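Local structure of cell division control protein 45 cdc45 putative (Entamoeba histolytica, 6CC2) at residues A[40-45]-A[187-192]; A[33-38]-A[81-86]; A[104-109]-A[123-128]; A[200-205]-A[342-347]. The protein probably serves in DNA replication as Cdc45, the eukaryotic factor that joins the Mcm2-7 motor and GINS in the replicative CMG helicase. One frame throughout, in Å; residues are numbered along the deposited sequence.

Interaction 1 (A[40-45]-A[187-192])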
loop_
_atom_site.group_PDB
_atom_site.type_symbol
_atom_site.label_atom_id
_atom_site.label_comp_id
_atom_site.label_asym_id
_atom_site.label_seq_id
_atom_site.Cartn_x
_atom_site.Cartn_y
_atom_site.Cartn_z
ATOM N N LYS A 40 -11.823 -2.780 9.562
ATOM C CA LYS A 40 -12.998 -3.584 9.218
ATOM C C LYS A 40 -13.191 -4.726 10.208
ATOM O O LYS A 40 -14.302 -4.938 10.727
ATOM C CB LYS A 40 -12.835 -4.126 7.780
ATOM C CG LYS A 40 -13.934 -5.069 7.305
ATOM C CD LYS A 40 -15.277 -4.395 7.287
ATOM C CE LYS A 40 -16.352 -5.301 6.720
ATOM N NZ LYS A 40 -17.696 -4.617 6.706
ATOM N N ILE A 41 -12.113 -5.454 10.504
ATOM C CA ILE A 41 -12.221 -6.616 11.385
ATOM C C ILE A 41 -12.599 -6.192 12.802
ATOM O O ILE A 41 -13.468 -6.794 13.443
ATOM C CB ILE A 41 -10.899 -7.418 11.348
ATOM C CG1 ILE A 41 -10.744 -8.060 9.970
ATOM C CG2 ILE A 41 -10.885 -8.481 12.430
ATOM C CD1 ILE A 41 -9.428 -8.829 9.769
ATOM N N LEU A 42 -11.935 -5.150 13.324
ATOM C CA LEU A 42 -12.343 -4.606 14.611
ATOM C C LEU A 42 -13.790 -4.140 14.570
ATOM O O LEU A 42 -14.562 -4.354 15.525
ATOM C CB LEU A 42 -11.433 -3.462 15.026
ATOM C CG LEU A 42 -9.970 -3.849 15.268
ATOM C CD1 LEU A 42 -9.138 -2.568 15.390
ATOM C CD2 LEU A 42 -9.803 -4.729 16.484
ATOM N N SER A 43 -14.184 -3.467 13.489
ATOM C CA SER A 43 -15.530 -2.912 13.449
ATOM C C SER A 43 -16.588 -4.001 13.435
ATOM O O SER A 43 -17.689 -3.799 13.949
ATOM C CB SER A 43 -15.685 -1.991 12.242
ATOM O OG SER A 43 -15.715 -2.752 11.045
HETATM N N MSE A 44 -16.288 -5.161 12.871
HETATM C CA MSE A 44 -17.234 -6.269 12.861
HETATM C C MSE A 44 -17.523 -6.771 14.274
HETATM O O MSE A 44 -18.666 -7.068 14.613
HETATM C CB MSE A 44 -16.709 -7.420 12.004
HETATM C CG MSE A 44 -16.622 -7.069 10.543
HETATM SE SE MSE A 44 -15.497 -8.322 9.576
HETATM C CE MSE A 44 -16.708 -9.873 9.536
HETATM N N MSE A 45 -16.467 -6.898 15.075
HETATM C CA MSE A 45 -16.608 -7.285 16.475
HETATM C C MSE A 45 -17.380 -6.218 17.233
HETATM O O MSE A 45 -18.307 -6.525 17.968
HETATM C CB MSE A 45 -15.233 -7.490 17.106
HETATM C CG MSE A 45 -14.506 -8.718 16.587
HETATM SE SE MSE A 45 -12.883 -9.020 17.601
HETATM C CE MSE A 45 -11.664 -7.974 16.490
ATOM N N LEU A 187 -7.467 -10.044 13.330
ATOM C CA LEU A 187 -7.919 -11.431 13.220
ATOM C C LEU A 187 -7.485 -12.243 14.428
ATOM O O LEU A 187 -8.255 -13.070 14.945
ATOM C CB LEU A 187 -7.376 -12.070 11.941
ATOM C CG LEU A 187 -7.673 -13.558 11.757
ATOM C CD1 LEU A 187 -9.178 -13.830 11.584
ATOM C CD2 LEU A 187 -6.881 -14.079 10.536
ATOM N N ALA A 188 -6.268 -11.991 14.926
ATOM C CA ALA A 188 -5.790 -12.715 16.105
ATOM C C ALA A 188 -6.617 -12.386 17.344
ATOM O O ALA A 188 -6.864 -13.265 18.168
ATOM C CB ALA A 188 -4.314 -12.402 16.351
ATOM N N ILE A 189 -7.035 -11.126 17.502
ATOM C CA ILE A 189 -7.920 -10.761 18.607
ATOM C C ILE A 189 -9.227 -11.530 18.501
ATOM O O ILE A 189 -9.714 -12.091 19.481
ATOM C CB ILE A 189 -8.169 -9.238 18.625
ATOM C CG1 ILE A 189 -6.854 -8.492 18.905
ATOM C CG2 ILE A 189 -9.242 -8.896 19.641
ATOM C CD1 ILE A 189 -6.947 -6.989 18.683
ATOM N N ALA A 190 -9.820 -11.548 17.309
ATOM C CA ALA A 190 -11.109 -12.215 17.138
ATOM C C ALA A 190 -11.008 -13.709 17.448
ATOM O O ALA A 190 -11.902 -14.277 18.071
ATOM C CB ALA A 190 -11.621 -11.994 15.719
ATOM N N LYS A 191 -9.907 -14.347 17.040
ATOM C CA LYS A 191 -9.734 -15.772 17.284
ATOM C C LYS A 191 -9.594 -16.051 18.768
ATOM O O LYS A 191 -10.215 -16.978 19.296
ATOM C CB LYS A 191 -8.507 -16.283 16.532
ATOM C CG LYS A 191 -8.681 -16.346 15.018
ATOM C CD LYS A 191 -7.436 -16.890 14.311
ATOM C CE LYS A 191 -7.004 -18.253 14.845
ATOM N NZ LYS A 191 -8.116 -19.246 14.876
ATOM N N LYS A 192 -8.771 -15.251 19.458
ATOM C CA LYS A 192 -8.559 -15.465 20.890
ATOM C C LYS A 192 -9.853 -15.298 21.670
ATOM O O LYS A 192 -10.094 -16.000 22.674
ATOM C CB LYS A 192 -7.492 -14.497 21.397
ATOM C CG LYS A 192 -7.200 -14.602 22.899
ATOM C CD LYS A 192 -6.645 -15.978 23.277
ATOM C CE LYS A 192 -6.158 -15.991 24.714
ATOM N NZ LYS A 192 -5.486 -17.274 25.058
#
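Met45 and Ala190 meet with no flat side chain between them: neither ring nor carboxylate takes part, and the one flat group touched is the backbone amide of Leu187, met by Ile41 CG2. The contact is made by aliphatic branches and the selenium of Met45. Met45, modelled as selenomethionine, reaches out from helix 33-48 and rests its SE on the small Ala190, 3.7 Å from both CA and CB. Its chain is extended as far as the heavy atom and then bends (chi3 -91°), which turns CE toward CG2 of Ile189 at 4.1 Å, the two side chains nearly perpendicular. Alanine suits this place because its single methyl lets the long Met45 lie against the backbone of helix 182-192. One turn earlier, Ile41 has CG2 anti to its backbone N and sets that branch 3.9 Å from Leu187 N, while CD1 faces Leu187 CB at 4.4 Å. Leu42 makes a lighter touch, CD2 to Ile189 CD1 at 4.3 Å. The axes of the two short helical segments run roughly parallel, 30° apart and 9.7 Å at closest approach. Met200 of helix 199-213 packs on both Ile41 and Ala190, and Phe8 and Tyr12 of helix 8-20 close in on Ile189 and Met45. With no polar bond between the segments, the helices are held by dispersion and burial of apolar surface, and their spacing follows from side-chain size and shape.

Interaction 2 (A[33-38]-A[81-86])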
loop_
_atom_site.group_PDB
_atom_site.type_symbol
_atom_site.label_atom_id
_atom_site.label_comp_id
_atom_site.label_asym_id
_atom_site.label_seq_id
_atom_site.Cartn_x
_atom_site.Cartn_y
_atom_site.Cartn_z
ATOM N N VAL A 33 -4.169 -0.230 2.665
ATOM C CA VAL A 33 -5.282 -1.176 2.592
ATOM C C VAL A 33 -5.286 -2.065 3.822
ATOM O O VAL A 33 -6.349 -2.416 4.349
ATOM C CB VAL A 33 -5.190 -1.999 1.297
ATOM C CG1 VAL A 33 -6.253 -3.101 1.304
ATOM C CG2 VAL A 33 -5.353 -1.095 0.071
ATOM N N ASP A 34 -4.096 -2.476 4.281
ATOM C CA ASP A 34 -3.985 -3.271 5.517
ATOM C C ASP A 34 -4.642 -2.564 6.692
ATOM O O ASP A 34 -5.334 -3.188 7.508
ATOM C CB ASP A 34 -2.503 -3.542 5.793
ATOM C CG ASP A 34 -2.262 -4.658 6.798
ATOM O OD1 ASP A 34 -3.133 -5.536 7.031
ATOM O OD2 ASP A 34 -1.136 -4.669 7.341
ATOM N N ALA A 35 -4.447 -1.256 6.805
ATOM C CA ALA A 35 -5.085 -0.507 7.877
ATOM C C ALA A 35 -6.604 -0.541 7.754
ATOM O O ALA A 35 -7.296 -0.681 8.767
ATOM C CB ALA A 35 -4.584 0.938 7.894
ATOM N N ILE A 36 -7.138 -0.441 6.536
ATOM C CA ILE A 36 -8.592 -0.534 6.361
ATOM C C ILE A 36 -9.079 -1.912 6.790
ATOM O O ILE A 36 -10.127 -2.057 7.441
ATOM C CB ILE A 36 -9.008 -0.228 4.920
ATOM C CG1 ILE A 36 -8.527 1.171 4.497
ATOM C CG2 ILE A 36 -10.552 -0.297 4.772
ATOM C CD1 ILE A 36 -8.959 1.579 3.096
ATOM N N VAL A 37 -8.327 -2.953 6.419
ATOM C CA VAL A 37 -8.678 -4.316 6.835
ATOM C C VAL A 37 -8.753 -4.406 8.352
ATOM O O VAL A 37 -9.671 -5.007 8.916
ATOM C CB VAL A 37 -7.658 -5.320 6.269
ATOM C CG1 VAL A 37 -7.770 -6.672 6.951
ATOM C CG2 VAL A 37 -7.815 -5.434 4.741
ATOM N N CYS A 38 -7.754 -3.840 9.050
ATOM C CA CYS A 38 -7.755 -3.885 10.504
ATOM C C CYS A 38 -8.992 -3.196 11.063
ATOM O O CYS A 38 -9.722 -3.768 11.882
ATOM C CB CYS A 38 -6.460 -3.254 11.026
ATOM S SG CYS A 38 -6.289 -3.243 12.828
ATOM N N PHE A 81 -7.690 3.812 19.077
ATOM C CA PHE A 81 -6.795 2.884 18.405
ATOM C C PHE A 81 -6.061 3.652 17.315
ATOM O O PHE A 81 -6.694 4.378 16.546
ATOM C CB PHE A 81 -7.569 1.733 17.757
ATOM C CG PHE A 81 -8.067 0.731 18.719
ATOM C CD1 PHE A 81 -9.251 0.942 19.416
ATOM C CD2 PHE A 81 -7.366 -0.455 18.935
ATOM C CE1 PHE A 81 -9.728 -0.013 20.296
ATOM C CE2 PHE A 81 -7.848 -1.401 19.826
ATOM C CZ PHE A 81 -9.016 -1.171 20.509
ATOM N N PHE A 82 -4.744 3.499 17.262
ATOM C CA PHE A 82 -3.919 4.004 16.175
ATOM C C PHE A 82 -3.535 2.806 15.317
ATOM O O PHE A 82 -2.925 1.844 15.818
ATOM C CB PHE A 82 -2.681 4.713 16.717
ATOM C CG PHE A 82 -2.991 5.907 17.595
ATOM C CD1 PHE A 82 -4.050 6.753 17.303
ATOM C CD2 PHE A 82 -2.228 6.169 18.709
ATOM C CE1 PHE A 82 -4.333 7.853 18.102
ATOM C CE2 PHE A 82 -2.501 7.273 19.514
ATOM C CZ PHE A 82 -3.561 8.119 19.207
ATOM N N ILE A 83 -3.926 2.842 14.041
ATOM C CA ILE A 83 -3.768 1.698 13.140
ATOM C C ILE A 83 -2.710 2.007 12.081
ATOM O O ILE A 83 -2.875 2.925 11.269
ATOM C CB ILE A 83 -5.114 1.324 12.496
ATOM C CG1 ILE A 83 -6.120 0.936 13.585
ATOM C CG2 ILE A 83 -4.936 0.197 11.484
ATOM C CD1 ILE A 83 -7.526 0.667 13.067
ATOM N N ASP A 84 -1.648 1.191 12.090
ATOM C CA ASP A 84 -0.515 1.240 11.140
ATOM C C ASP A 84 0.234 2.562 11.223
ATOM O O ASP A 84 0.890 2.983 10.284
ATOM C CB ASP A 84 -0.941 0.926 9.702
ATOM C CG ASP A 84 0.018 -0.073 9.006
ATOM O OD1 ASP A 84 0.950 -0.586 9.670
ATOM O OD2 ASP A 84 -0.162 -0.358 7.797
ATOM N N CYS A 85 0.164 3.216 12.378
ATOM C CA CYS A 85 0.973 4.379 12.684
ATOM C C CYS A 85 1.135 4.460 14.198
ATOM O O CYS A 85 0.482 3.723 14.945
ATOM C CB CYS A 85 0.344 5.664 12.143
ATOM S SG CYS A 85 -1.295 6.051 12.823
ATOM N N ALA A 86 2.045 5.335 14.623
ATOM C CA ALA A 86 2.268 5.753 15.998
ATOM C C ALA A 86 3.151 4.817 16.807
ATOM O O ALA A 86 3.744 5.241 17.803
ATOM C CB ALA A 86 0.943 5.918 16.747
HETATM O O HOH W 1 0.526 -2.744 6.528
#
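Ala35 and Cys38 pack on Ile83 in a buried helix-on-sheet contact within the parallel alpha/beta sheet of the N-terminal part of the chain. Helix 33-48 is the connection of a beta-alpha-beta unit, leaving strand 24-29 and leading to its parallel neighbour 53-57, while Ile83 ends strand 77-83 on the other flank of strand 24-29. The fold fits the kinship of Cdc45 with the DHH phosphoesterases.

The centre of the contact is one methyl. With CG1 of Ile83 beside the backbone N (chi1 -61°), CG2 takes the position anti to it and points at the helix, coming within 3.7 Å of both CA and CB of Ala35. Small residues suit the helix here: Ala35 lets the backbone approach the strand closely, and Cys38, one turn on, adds its CB 3.8 Å from the same CG2. The Cys38 sulfur continues along the isoleucine, with SG 4.1 Å from Ile83 CD1. Past the strand end the chain turns with positive phi at Asp84, whose CB touches CB of Ala35 at 4.1 Å.

Beyond this apolar patch two carboxylates approach each other. Asp34 is held by Ser181 OG and by the backbone N of Val182 and Gly183, where helix 182-192 begins; Asp84 is hydrogen-bonded to Ser108 OG through OD1 and to Thr32 OG1 through OD2. Their OD2 atoms stand 4.4 Å apart, and one water donates to both, 2.7 Å from Asp34 OD2 and 2.8 Å from Asp84 OD2.

Interaction 3 (A[104-109]-A[123-128]); sequences YIIDSH and GLITSN
Ile125 is the apolar centre: its CD1 lies 3.8 Å from Tyr104 CB and equally far from Ile106 CG1, in touch with two side chains of the neighbouring strand. With CG1 beside its backbone N (chi1 -61°), the tip of Ile125 extends back along strand 102-106 to reach both. Leu11 of helix 8-20 and Val185 of helix 182-192 also touch Ile125. On the face of the sheet that carries Ile105, this residue and Leu124 run alongside each other, their ends in the same direction, Leu124 CD2 4.0 Å from Ile105 CB. Branched aliphatic residues suit both faces, since each is buried under other parts of the chain. Gly123, without a side chain, lets the Tyr104 ring lie beside its backbone, CD1 4.0 Å from Gly123 CA, with Gly123 O at the ring edge.

The two strands are parallel neighbours in the six-stranded sheet. Ile105 uses both its N-H and its C=O toward strand 122-125: its N donates to Gly123 O (2.7 Å), and its O receives Ile125 N (2.8 Å) in a nearly straight bond, 171° at the hydrogen. Where the strands part, a water donates to Ile105 O and Ile125 O and accepts from Asp107 N.

Asp107-Ser108-His109 probably corresponds to the Asp-His-His signature of DHH phosphoesterases. Asp107 OD1 takes two donors from His109: ND1 donates to the syn lone pair of OD1, which lies close to the imidazole plane, at 2.7 Å, whereas the backbone N comes from above the carboxylate plane and closes an Asx turn.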
loop_
_atom_site.group_PDB
_atom_site.type_symbol
_atom_site.label_atom_id
_atom_site.label_comp_id
_atom_site.label_asym_id
_atom_site.label_seq_id
_atom_site.Cartn_x
_atom_site.Cartn_y
_atom_site.Cartn_z
ATOM N N TYR A 104 -4.507 2.442 22.430
ATOM C CA TYR A 104 -4.018 1.191 21.871
ATOM C C TYR A 104 -3.425 1.453 20.503
ATOM O O TYR A 104 -3.912 2.299 19.738
ATOM C CB TYR A 104 -5.132 0.138 21.782
ATOM C CG TYR A 104 -5.656 -0.252 23.141
ATOM C CD1 TYR A 104 -4.870 -1.004 24.006
ATOM C CD2 TYR A 104 -6.915 0.133 23.567
ATOM C CE1 TYR A 104 -5.328 -1.356 25.276
ATOM C CE2 TYR A 104 -7.379 -0.217 24.824
ATOM C CZ TYR A 104 -6.587 -0.958 25.670
ATOM O OH TYR A 104 -7.035 -1.303 26.926
ATOM N N ILE A 105 -2.376 0.708 20.184
ATOM C CA ILE A 105 -1.674 0.852 18.919
ATOM C C ILE A 105 -1.548 -0.518 18.263
ATOM O O ILE A 105 -1.051 -1.468 18.876
ATOM C CB ILE A 105 -0.287 1.494 19.117
ATOM C CG1 ILE A 105 -0.447 2.902 19.692
ATOM C CG2 ILE A 105 0.474 1.516 17.790
ATOM C CD1 ILE A 105 0.880 3.568 20.038
ATOM N N ILE A 106 -2.001 -0.614 17.011
ATOM C CA ILE A 106 -1.818 -1.801 16.186
ATOM C C ILE A 106 -1.049 -1.323 14.951
ATOM O O ILE A 106 -1.629 -0.733 14.042
ATOM C CB ILE A 106 -3.133 -2.457 15.790
ATOM C CG1 ILE A 106 -3.966 -2.812 17.008
ATOM C CG2 ILE A 106 -2.866 -3.748 14.976
ATOM C CD1 ILE A 106 -5.359 -3.357 16.669
ATOM N N ASP A 107 0.253 -1.572 14.925
ATOM C CA ASP A 107 1.134 -0.971 13.910
ATOM C C ASP A 107 2.129 -2.031 13.463
ATOM O O ASP A 107 2.696 -2.754 14.288
ATOM C CB ASP A 107 1.851 0.250 14.507
ATOM C CG ASP A 107 2.636 1.037 13.496
ATOM O OD1 ASP A 107 2.735 0.593 12.326
ATOM O OD2 ASP A 107 3.175 2.115 13.859
ATOM N N SER A 108 2.345 -2.122 12.156
ATOM C CA SER A 108 3.273 -3.108 11.617
ATOM C C SER A 108 4.728 -2.638 11.596
ATOM O O SER A 108 5.617 -3.466 11.370
ATOM C CB SER A 108 2.860 -3.500 10.187
ATOM O OG SER A 108 2.996 -2.394 9.297
ATOM N N HIS A 109 4.984 -1.348 11.822
ATOM C CA HIS A 109 6.359 -0.856 11.871
ATOM C C HIS A 109 7.115 -1.449 13.053
ATOM O O HIS A 109 6.552 -1.638 14.131
ATOM C CB HIS A 109 6.375 0.669 12.003
ATOM C CG HIS A 109 5.856 1.390 10.799
ATOM N ND1 HIS A 109 4.515 1.655 10.607
ATOM C CD2 HIS A 109 6.504 1.908 9.724
ATOM C CE1 HIS A 109 4.358 2.301 9.464
ATOM N NE2 HIS A 109 5.550 2.470 8.912
ATOM N N GLY A 123 -0.803 0.969 24.940
ATOM C CA GLY A 123 -0.960 -0.448 24.680
ATOM C C GLY A 123 -0.556 -0.834 23.267
ATOM O O GLY A 123 -1.338 -0.655 22.326
ATOM N N LEU A 124 0.667 -1.341 23.112
ATOM C CA LEU A 124 1.159 -1.826 21.828
ATOM C C LEU A 124 0.689 -3.262 21.620
ATOM O O LEU A 124 1.189 -4.186 22.264
ATOM C CB LEU A 124 2.685 -1.747 21.787
ATOM C CG LEU A 124 3.335 -0.390 21.903
ATOM C CD1 LEU A 124 4.789 -0.523 22.330
ATOM C CD2 LEU A 124 3.238 0.348 20.565
ATOM N N ILE A 125 -0.257 -3.457 20.731
ATOM C CA ILE A 125 -0.901 -4.757 20.565
ATOM C C ILE A 125 -0.107 -5.610 19.589
ATOM O O ILE A 125 0.205 -5.180 18.467
ATOM C CB ILE A 125 -2.360 -4.606 20.105
ATOM C CG1 ILE A 125 -3.152 -3.830 21.144
ATOM C CG2 ILE A 125 -2.989 -5.973 19.869
ATOM C CD1 ILE A 125 -4.562 -3.488 20.692
ATOM N N THR A 126 0.231 -6.825 20.025
ATOM C CA THR A 126 0.845 -7.828 19.171
ATOM C C THR A 126 0.049 -9.116 19.309
ATOM O O THR A 126 -0.684 -9.309 20.288
ATOM C CB THR A 126 2.307 -8.104 19.557
ATOM O OG1 THR A 126 2.323 -8.868 20.763
ATOM C CG2 THR A 126 3.068 -6.807 19.772
ATOM N N SER A 127 0.210 -10.004 18.335
ATOM C CA SER A 127 -0.571 -11.236 18.293
ATOM C C SER A 127 0.037 -12.383 19.086
ATOM O O SER A 127 -0.618 -13.425 19.236
ATOM C CB SER A 127 -0.750 -11.682 16.847
ATOM O OG SER A 127 0.484 -12.144 16.327
ATOM N N ASN A 128 1.255 -12.228 19.603
ATOM C CA ASN A 128 1.901 -13.327 20.308
ATOM C C ASN A 128 1.043 -13.811 21.471
ATOM O O ASN A 128 0.148 -13.112 21.958
ATOM C CB ASN A 128 3.264 -12.893 20.848
ATOM C CG ASN A 128 4.003 -11.971 19.907
ATOM O OD1 ASN A 128 4.263 -12.312 18.752
ATOM N ND2 ASN A 128 4.334 -10.779 20.393
HETATM O O HOH W 2 1.265 -2.563 17.623
#

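Interaction 4 (A[200-205]-A[342-347])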
loop_
_atom_site.group_PDB
_atom_site.type_symbol
_atom_site.label_atom_id
_atom_site.label_comp_id
_atom_site.label_asym_id
_atom_site.label_seq_id
_atom_site.Cartn_x
_atom_site.Cartn_y
_atom_site.Cartn_z
HETATM N N MSE A 200 -13.513 -12.818 7.839
HETATM C CA MSE A 200 -12.320 -12.104 8.284
HETATM C C MSE A 200 -11.046 -12.628 7.603
HETATM O O MSE A 200 -10.059 -11.901 7.469
HETATM C CB MSE A 200 -12.180 -12.214 9.788
HETATM C CG MSE A 200 -13.243 -11.476 10.557
HETATM SE SE MSE A 200 -13.081 -11.797 12.450
HETATM C CE MSE A 200 -14.439 -10.554 13.022
ATOM N N TYR A 201 -11.054 -13.873 7.145
ATOM C CA TYR A 201 -9.875 -14.398 6.454
ATOM C C TYR A 201 -9.705 -13.786 5.063
ATOM O O TYR A 201 -8.573 -13.564 4.604
ATOM C CB TYR A 201 -9.949 -15.923 6.373
ATOM C CG TYR A 201 -9.632 -16.576 7.712
ATOM C CD1 TYR A 201 -8.321 -16.899 8.041
ATOM C CD2 TYR A 201 -10.628 -16.828 8.651
ATOM C CE1 TYR A 201 -8.015 -17.476 9.266
ATOM C CE2 TYR A 201 -10.330 -17.415 9.870
ATOM C CZ TYR A 201 -9.018 -17.737 10.167
ATOM O OH TYR A 201 -8.720 -18.304 11.387
ATOM N N TRP A 202 -10.810 -13.541 4.352
ATOM C CA TRP A 202 -10.747 -12.789 3.099
ATOM C C TRP A 202 -10.140 -11.413 3.321
ATOM O O TRP A 202 -9.224 -10.993 2.604
ATOM C CB TRP A 202 -12.158 -12.674 2.526
ATOM C CG TRP A 202 -12.346 -11.765 1.352
ATOM C CD1 TRP A 202 -13.206 -10.700 1.277
ATOM C CD2 TRP A 202 -11.706 -11.854 0.078
ATOM N NE1 TRP A 202 -13.173 -10.148 0.028
ATOM C CE2 TRP A 202 -12.239 -10.822 -0.728
ATOM C CE3 TRP A 202 -10.762 -12.728 -0.482
ATOM C CZ2 TRP A 202 -11.840 -10.626 -2.053
ATOM C CZ3 TRP A 202 -10.356 -12.519 -1.786
ATOM C CH2 TRP A 202 -10.896 -11.481 -2.561
ATOM N N TYR A 203 -10.638 -10.692 4.330
ATOM C CA TYR A 203 -10.082 -9.365 4.621
ATOM C C TYR A 203 -8.617 -9.485 5.011
ATOM O O TYR A 203 -7.770 -8.748 4.512
ATOM C CB TYR A 203 -10.912 -8.709 5.725
ATOM C CG TYR A 203 -12.391 -8.584 5.373
ATOM C CD1 TYR A 203 -12.807 -8.371 4.079
ATOM C CD2 TYR A 203 -13.362 -8.687 6.361
ATOM C CE1 TYR A 203 -14.156 -8.272 3.752
ATOM C CE2 TYR A 203 -14.717 -8.588 6.057
ATOM C CZ TYR A 203 -15.102 -8.377 4.741
ATOM O OH TYR A 203 -16.421 -8.275 4.402
ATOM N N ALA A 204 -8.293 -10.435 5.892
ATOM C CA ALA A 204 -6.902 -10.589 6.295
ATOM C C ALA A 204 -6.018 -10.942 5.107
ATOM O O ALA A 204 -4.853 -10.498 5.029
ATOM C CB ALA A 204 -6.784 -11.666 7.383
ATOM N N ALA A 205 -6.513 -11.783 4.190
ATOM C CA ALA A 205 -5.739 -12.092 2.993
ATOM C C ALA A 205 -5.454 -10.837 2.178
ATOM O O ALA A 205 -4.323 -10.634 1.707
ATOM C CB ALA A 205 -6.476 -13.127 2.129
ATOM N N PHE A 342 -5.296 -16.314 -2.761
ATOM C CA PHE A 342 -6.477 -16.573 -1.924
ATOM C C PHE A 342 -7.690 -15.971 -2.628
ATOM O O PHE A 342 -7.659 -14.807 -3.037
ATOM C CB PHE A 342 -6.252 -15.947 -0.539
ATOM C CG PHE A 342 -7.271 -16.321 0.475
ATOM C CD1 PHE A 342 -8.487 -15.679 0.515
ATOM C CD2 PHE A 342 -7.010 -17.331 1.395
ATOM C CE1 PHE A 342 -9.454 -16.040 1.453
ATOM C CE2 PHE A 342 -7.961 -17.708 2.314
ATOM C CZ PHE A 342 -9.184 -17.048 2.359
ATOM N N PHE A 343 -8.744 -16.763 -2.783
ATOM C CA PHE A 343 -9.911 -16.365 -3.550
ATOM C C PHE A 343 -11.173 -16.402 -2.690
ATOM O O PHE A 343 -11.308 -17.235 -1.794
ATOM C CB PHE A 343 -10.156 -17.294 -4.759
ATOM C CG PHE A 343 -9.165 -17.140 -5.878
ATOM C CD1 PHE A 343 -7.945 -17.801 -5.850
ATOM C CD2 PHE A 343 -9.474 -16.372 -6.999
ATOM C CE1 PHE A 343 -7.048 -17.678 -6.897
ATOM C CE2 PHE A 343 -8.589 -16.240 -8.036
ATOM C CZ PHE A 343 -7.370 -16.902 -8.000
ATOM N N LYS A 344 -12.103 -15.499 -2.975
ATOM C CA LYS A 344 -13.446 -15.568 -2.414
ATOM C C LYS A 344 -14.448 -15.585 -3.564
ATOM O O LYS A 344 -14.310 -14.816 -4.522
ATOM C CB LYS A 344 -13.716 -14.379 -1.487
ATOM C CG LYS A 344 -15.150 -14.351 -0.944
ATOM C CD LYS A 344 -15.385 -13.131 -0.080
ATOM C CE LYS A 344 -16.883 -12.971 0.230
ATOM N NZ LYS A 344 -17.425 -14.132 0.943
ATOM N N LYS A 345 -15.448 -16.470 -3.461
ATOM C CA LYS A 345 -16.487 -16.576 -4.478
ATOM C C LYS A 345 -17.538 -15.485 -4.290
ATOM O O LYS A 345 -18.030 -15.268 -3.182
ATOM C CB LYS A 345 -17.147 -17.947 -4.406
ATOM C CG LYS A 345 -17.960 -18.309 -5.637
ATOM C CD LYS A 345 -18.507 -19.719 -5.518
ATOM C CE LYS A 345 -19.155 -20.188 -6.804
ATOM N NZ LYS A 345 -19.684 -21.574 -6.658
ATOM N N PHE A 346 -17.860 -14.789 -5.374
ATOM C CA PHE A 346 -18.906 -13.765 -5.406
ATOM C C PHE A 346 -19.954 -14.256 -6.404
ATOM O O PHE A 346 -19.746 -14.168 -7.618
ATOM C CB PHE A 346 -18.351 -12.410 -5.808
ATOM C CG PHE A 346 -17.357 -11.827 -4.836
ATOM C CD1 PHE A 346 -17.784 -11.193 -3.681
ATOM C CD2 PHE A 346 -16.010 -11.911 -5.079
ATOM C CE1 PHE A 346 -16.881 -10.643 -2.803
ATOM C CE2 PHE A 346 -15.091 -11.357 -4.200
ATOM C CZ PHE A 346 -15.534 -10.726 -3.056
ATOM N N GLY A 347 -21.067 -14.776 -5.897
ATOM C CA GLY A 347 -22.050 -15.385 -6.777
ATOM C C GLY A 347 -21.436 -16.569 -7.502
ATOM O O GLY A 347 -21.027 -17.553 -6.881
#
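Trp202 and Lys344 both send CG anti to the backbone N (chi1 171° and 176°), which carries the indole out from helix 199-213 and lets the lysine chain run nearly perpendicular to the indole side chain. Lys344 CB sits over the indole face, 3.5 Å from CE3, and CD lies almost squarely above the five-membered ring, 3.6 Å from its centroid, a CH-pi contact. A lysine suits this place because its methylenes pack on the aromatic while the end leads away: a bend at the last torsion takes NZ to a salt bridge with Asp199, leaving at most a weak cation-pi attraction to the indole. Phe346 turns its edge toward the six-membered ring of Trp202 in an offset edge-to-face pair, centroids 5.8 Å apart and planes at 70°.

The contact sets helix 199-213 against strand 338-344, an outer strand of a three-stranded mixed sheet within this chain; Met251 of its neighbour, strand 251-257, touches both Trp202 and Phe342. At the indole rim, Phe342 O lies in the ring plane, 3.8 Å from CZ3.

Phe342 reaches further along the helix. Its ring meets Trp202 CE3 edge-on, CD1 at 3.9 Å, and has Tyr201 O over one face. The methyl of Ala205 leans off-centre on the same ring, CB 4.0 Å from the centroid; a small residue here lets the phenyl come close to the helix backbone, and Phe229 of helix 219-233 touches Ala205 as well.

How the interactions relate
All four contacts are buried, yet their chemistry changes with position. Interactions 1 and 2 share helix 33-48, which meets a second helix in one and the sheet in the other; both rely on small or aliphatic side chains, and Leu42 touches Ile83 between them. Interaction 3 lies in the same sheet as interaction 2 and alone joins its segments by backbone hydrogen bonds. At the ends of these strands the two become polar together, where Asp84 N probably bonds to Ile106 O. Interaction 4, about 24 Å from interaction 3 between centres, is aromatic instead; Met200 and Tyr203 connect its helix to interaction 1.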